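Local coordinates for putative alpha-L-fucosidase (Bacteroides thetaiotaomicron VPI-5482, PDB 3GZA), which probably hydrolyses alpha-L-fucosyl linkages of glycans, releasing L-fucose, at residues A[274-285]-A[318-329]. Residues are numbered along the deposited sequence; the frame is centred on the assembly and turned at random.
Sequences LRGANGRHEWFW and TPDPTGLIPAGD
R275 and D329 meet side-on, NE and NH2 of the guanidinium each facing one carboxylate oxygen. The bond from NH2 to D329 OD1 is 2.9 Å long and almost straight, at 178°, within the guanidinium plane; the one from NE to D329 OD2, also 2.9 Å, is tilted from that plane, in keeping with guanidinium and carboxylate planes 37° apart. Arginine suits the place because its chain, extended from CG to NE, carries two donors to a buried carboxylate in the first turn of helix 327-344. T318 OG1 lies over one guanidinium face without bonding to it, and L274 CD2 packs against D329 CB. The two loops follow strands 264-273 and 312-317, parallel neighbours in the TIM barrel typical of this family, and the contact joins them beyond those strand ends. Here W285 lays one broad indole face on both the D320 methylene and the rigid P321 ring: D320 CB sits 3.5 Å from the centroid of the five-membered ring and P321 CD equally far from that of the six-membered ring, two CH-pi contacts. P326 CG meets the ring at its edge. A chi1 of -170°, setting CG anti to the backbone N, carries the indole to the type I turn D320–G323, which D320 OD1 braces through an Asx turn, accepting from T322 N. Replacing W285 with an alanine would probably leave D320 CB and P321 without their aromatic platform and open a gap beside P326. T318, small and branched, packs CG2 against the first loop's backbone, 3.2 Å from W283 O, while a water links W285 N to P319 O.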
loop_
_atom_site.group_PDB
_atom_site.type_symbol
_atom_site.label_atom_id
_atom_site.label_comp_id
_atom_site.label_asym_id
_atom_site.label_seq_id
_atom_site.Cartn_x
_atom_site.Cartn_y
_atom_site.Cartn_z
ATOM N N LEU A 274 -18.390 -16.267 19.119
ATOM C CA LEU A 274 -18.518 -16.678 20.517
ATOM C C LEU A 274 -19.072 -15.522 21.365
ATOM O O LEU A 274 -19.864 -15.739 22.280
ATOM C CB LEU A 274 -17.162 -17.124 21.042
ATOM C CG LEU A 274 -17.100 -17.486 22.513
ATOM C CD1 LEU A 274 -18.081 -18.654 22.881
ATOM C CD2 LEU A 274 -15.635 -17.816 22.940
ATOM N N ARG A 275 -18.653 -14.299 21.039
ATOM C CA ARG A 275 -19.045 -13.109 21.745
ATOM C C ARG A 275 -20.352 -12.561 21.173
ATOM O O ARG A 275 -20.412 -11.496 20.505
ATOM C CB ARG A 275 -17.942 -12.090 21.687
ATOM C CG ARG A 275 -16.750 -12.508 22.545
ATOM C CD ARG A 275 -15.555 -11.569 22.441
ATOM N NE ARG A 275 -14.606 -11.876 23.519
ATOM C CZ ARG A 275 -13.850 -10.989 24.168
ATOM N NH1 ARG A 275 -13.819 -9.712 23.814
ATOM N NH2 ARG A 275 -13.100 -11.389 25.192
ATOM N N GLY A 276 -21.417 -13.307 21.464
ATOM C CA GLY A 276 -22.745 -12.995 20.939
ATOM C C GLY A 276 -23.834 -12.805 21.972
ATOM O O GLY A 276 -25.001 -12.743 21.618
ATOM N N ALA A 277 -23.497 -12.701 23.256
ATOM C CA ALA A 277 -24.452 -12.513 24.304
ATOM C C ALA A 277 -24.691 -11.035 24.628
ATOM O O ALA A 277 -23.961 -10.170 24.180
ATOM C CB ALA A 277 -23.963 -13.254 25.618
ATOM N N ASN A 278 -25.768 -10.808 25.356
ATOM C CA ASN A 278 -26.130 -9.529 25.931
ATOM C C ASN A 278 -26.307 -8.443 24.890
ATOM O O ASN A 278 -26.072 -7.274 25.158
ATOM C CB ASN A 278 -25.050 -9.129 26.949
ATOM C CG ASN A 278 -24.867 -10.195 28.043
ATOM O OD1 ASN A 278 -25.834 -10.756 28.531
ATOM N ND2 ASN A 278 -23.613 -10.465 28.426
ATOM N N GLY A 279 -26.751 -8.859 23.709
ATOM C CA GLY A 279 -27.047 -7.886 22.644
ATOM C C GLY A 279 -25.900 -7.575 21.738
ATOM O O GLY A 279 -26.012 -6.717 20.840
ATOM N N ARG A 280 -24.756 -8.224 21.968
ATOM C CA ARG A 280 -23.586 -8.083 21.124
ATOM C C ARG A 280 -23.502 -9.221 20.101
ATOM O O ARG A 280 -24.241 -10.202 20.173
ATOM C CB ARG A 280 -22.319 -8.050 21.969
ATOM C CG ARG A 280 -22.342 -6.951 22.994
ATOM C CD ARG A 280 -21.986 -5.593 22.407
ATOM N NE ARG A 280 -20.566 -5.463 22.086
ATOM C CZ ARG A 280 -20.042 -4.614 21.209
ATOM N NH1 ARG A 280 -20.805 -3.844 20.444
ATOM N NH2 ARG A 280 -18.754 -4.618 21.011
ATOM N N HIS A 281 -22.633 -9.053 19.120
ATOM C CA HIS A 281 -22.448 -10.045 18.041
ATOM C C HIS A 281 -21.123 -9.690 17.391
ATOM O O HIS A 281 -21.089 -9.088 16.286
ATOM C CB HIS A 281 -23.641 -9.956 17.073
ATOM C CG HIS A 281 -23.683 -11.019 16.020
ATOM N ND1 HIS A 281 -24.268 -12.245 16.235
ATOM C CD2 HIS A 281 -23.181 -11.047 14.766
ATOM C CE1 HIS A 281 -24.118 -12.989 15.141
ATOM N NE2 HIS A 281 -23.467 -12.280 14.236
ATOM N N GLU A 282 -20.031 -10.077 18.060
ATOM C CA GLU A 282 -18.726 -9.552 17.719
ATOM C C GLU A 282 -17.752 -10.572 17.149
ATOM O O GLU A 282 -17.331 -11.462 17.857
ATOM C CB GLU A 282 -18.092 -8.916 18.953
ATOM C CG GLU A 282 -19.030 -7.953 19.647
ATOM C CD GLU A 282 -19.719 -6.925 18.739
ATOM O OE1 GLU A 282 -19.039 -6.137 18.022
ATOM O OE2 GLU A 282 -20.965 -6.809 18.813
ATOM N N TRP A 283 -17.384 -10.394 15.876
ATOM C CA TRP A 283 -16.423 -11.267 15.228
ATOM C C TRP A 283 -14.990 -10.862 15.591
ATOM O O TRP A 283 -14.060 -11.648 15.442
ATOM C CB TRP A 283 -16.612 -11.245 13.723
ATOM C CG TRP A 283 -17.851 -11.918 13.259
ATOM C CD1 TRP A 283 -18.994 -11.315 12.891
ATOM C CD2 TRP A 283 -18.084 -13.339 13.134
ATOM N NE1 TRP A 283 -19.930 -12.255 12.517
ATOM C CE2 TRP A 283 -19.398 -13.506 12.679
ATOM C CE3 TRP A 283 -17.288 -14.468 13.322
ATOM C CZ2 TRP A 283 -19.957 -14.763 12.398
ATOM C CZ3 TRP A 283 -17.851 -15.702 13.122
ATOM C CH2 TRP A 283 -19.151 -15.847 12.610
ATOM N N PHE A 284 -14.805 -9.626 16.000
ATOM C CA PHE A 284 -13.492 -9.090 16.439
ATOM C C PHE A 284 -13.420 -8.754 17.921
ATOM O O PHE A 284 -14.435 -8.461 18.577
ATOM C CB PHE A 284 -13.186 -7.773 15.675
ATOM C CG PHE A 284 -12.860 -7.941 14.213
ATOM C CD1 PHE A 284 -11.574 -8.249 13.843
ATOM C CD2 PHE A 284 -13.820 -7.759 13.224
ATOM C CE1 PHE A 284 -11.232 -8.339 12.491
ATOM C CE2 PHE A 284 -13.499 -7.886 11.913
ATOM C CZ PHE A 284 -12.197 -8.221 11.536
ATOM N N TRP A 285 -12.203 -8.790 18.438
ATOM C CA TRP A 285 -11.947 -8.328 19.794
ATOM C C TRP A 285 -12.170 -6.832 19.846
ATOM O O TRP A 285 -11.654 -6.082 19.030
ATOM C CB TRP A 285 -10.528 -8.659 20.236
ATOM C CG TRP A 285 -10.359 -8.405 21.695
ATOM C CD1 TRP A 285 -10.534 -9.314 22.714
ATOM C CD2 TRP A 285 -10.072 -7.143 22.340
ATOM N NE1 TRP A 285 -10.360 -8.699 23.924
ATOM C CE2 TRP A 285 -10.062 -7.379 23.721
ATOM C CE3 TRP A 285 -9.802 -5.843 21.875
ATOM C CZ2 TRP A 285 -9.831 -6.368 24.643
ATOM C CZ3 TRP A 285 -9.589 -4.837 22.817
ATOM C CH2 TRP A 285 -9.577 -5.131 24.178
ATOM N N THR A 318 -11.757 -14.490 18.934
ATOM C CA THR A 318 -11.210 -13.104 18.875
ATOM C C THR A 318 -9.914 -12.899 19.647
ATOM O O THR A 318 -9.948 -12.544 20.870
ATOM C CB THR A 318 -12.253 -12.113 19.392
ATOM O OG1 THR A 318 -12.588 -12.362 20.762
ATOM C CG2 THR A 318 -13.533 -12.194 18.585
ATOM N N PRO A 319 -8.777 -13.053 18.958
ATOM C CA PRO A 319 -7.507 -12.741 19.681
ATOM C C PRO A 319 -7.494 -11.256 20.025
ATOM O O PRO A 319 -7.994 -10.418 19.295
ATOM C CB PRO A 319 -6.441 -13.101 18.676
ATOM C CG PRO A 319 -7.128 -14.054 17.714
ATOM C CD PRO A 319 -8.513 -13.595 17.626
ATOM N N ASP A 320 -6.903 -10.974 21.162
ATOM C CA ASP A 320 -6.884 -9.627 21.749
ATOM C C ASP A 320 -5.640 -8.834 21.355
ATOM O O ASP A 320 -4.793 -9.314 20.604
ATOM C CB ASP A 320 -7.125 -9.740 23.267
ATOM C CG ASP A 320 -5.932 -10.282 24.079
ATOM O OD1 ASP A 320 -4.782 -10.314 23.573
ATOM O OD2 ASP A 320 -6.178 -10.759 25.205
ATOM N N PRO A 321 -5.526 -7.584 21.802
ATOM C CA PRO A 321 -4.356 -6.781 21.360
ATOM C C PRO A 321 -3.004 -7.230 21.908
ATOM O O PRO A 321 -1.976 -6.724 21.468
ATOM C CB PRO A 321 -4.685 -5.379 21.856
ATOM C CG PRO A 321 -6.160 -5.369 22.004
ATOM C CD PRO A 321 -6.493 -6.743 22.504
ATOM N N THR A 322 -2.993 -8.170 22.832
ATOM C CA THR A 322 -1.749 -8.757 23.277
ATOM C C THR A 322 -1.347 -9.946 22.405
ATOM O O THR A 322 -0.183 -10.341 22.400
ATOM C CB THR A 322 -1.781 -9.175 24.743
ATOM O OG1 THR A 322 -2.455 -10.416 24.947
ATOM C CG2 THR A 322 -2.373 -8.059 25.671
ATOM N N GLY A 323 -2.279 -10.458 21.601
ATOM C CA GLY A 323 -2.037 -11.600 20.726
ATOM C C GLY A 323 -2.459 -12.931 21.289
ATOM O O GLY A 323 -1.922 -13.967 20.896
ATOM N N LEU A 324 -3.425 -12.913 22.205
ATOM C CA LEU A 324 -3.917 -14.130 22.818
ATOM C C LEU A 324 -5.455 -14.201 22.798
ATOM O O LEU A 324 -6.125 -13.165 22.821
ATOM C CB LEU A 324 -3.475 -14.162 24.270
ATOM C CG LEU A 324 -1.989 -14.270 24.511
ATOM C CD1 LEU A 324 -1.687 -14.012 25.971
ATOM C CD2 LEU A 324 -1.462 -15.617 24.072
ATOM N N ILE A 325 -5.994 -15.427 22.821
ATOM C CA ILE A 325 -7.424 -15.608 23.067
ATOM C C ILE A 325 -7.629 -15.318 24.573
ATOM O O ILE A 325 -6.941 -15.905 25.441
ATOM C CB ILE A 325 -7.917 -17.030 22.650
ATOM C CG1 ILE A 325 -7.933 -17.163 21.124
ATOM C CG2 ILE A 325 -9.238 -17.362 23.331
ATOM C CD1 ILE A 325 -9.018 -16.319 20.444
ATOM N N PRO A 326 -8.569 -14.406 24.907
ATOM C CA PRO A 326 -8.778 -14.063 26.321
ATOM C C PRO A 326 -9.088 -15.256 27.210
ATOM O O PRO A 326 -9.717 -16.206 26.767
ATOM C CB PRO A 326 -9.946 -13.048 26.278
ATOM C CG PRO A 326 -9.800 -12.422 24.934
ATOM C CD PRO A 326 -9.371 -13.534 24.011
ATOM N N ALA A 327 -8.638 -15.208 28.460
ATOM C CA ALA A 327 -8.796 -16.324 29.369
ATOM C C ALA A 327 -10.226 -16.809 29.513
ATOM O O ALA A 327 -10.490 -18.013 29.602
ATOM C CB ALA A 327 -8.240 -15.903 30.758
ATOM N N GLY A 328 -11.165 -15.872 29.633
ATOM C CA GLY A 328 -12.558 -16.238 29.792
ATOM C C GLY A 328 -13.133 -16.988 28.600
ATOM O O GLY A 328 -13.877 -17.944 28.759
ATOM N N ASP A 329 -12.775 -16.509 27.420
ATOM C CA ASP A 329 -13.163 -17.150 26.182
ATOM C C ASP A 329 -12.637 -18.583 26.131
ATOM O O ASP A 329 -13.332 -19.520 25.799
ATOM C CB ASP A 329 -12.641 -16.347 25.011
ATOM C CG ASP A 329 -13.223 -14.948 24.941
ATOM O OD1 ASP A 329 -13.148 -14.186 25.942
ATOM O OD2 ASP A 329 -13.753 -14.642 23.832
HETATM O O HOH W 1 -9.946 -10.207 17.284
#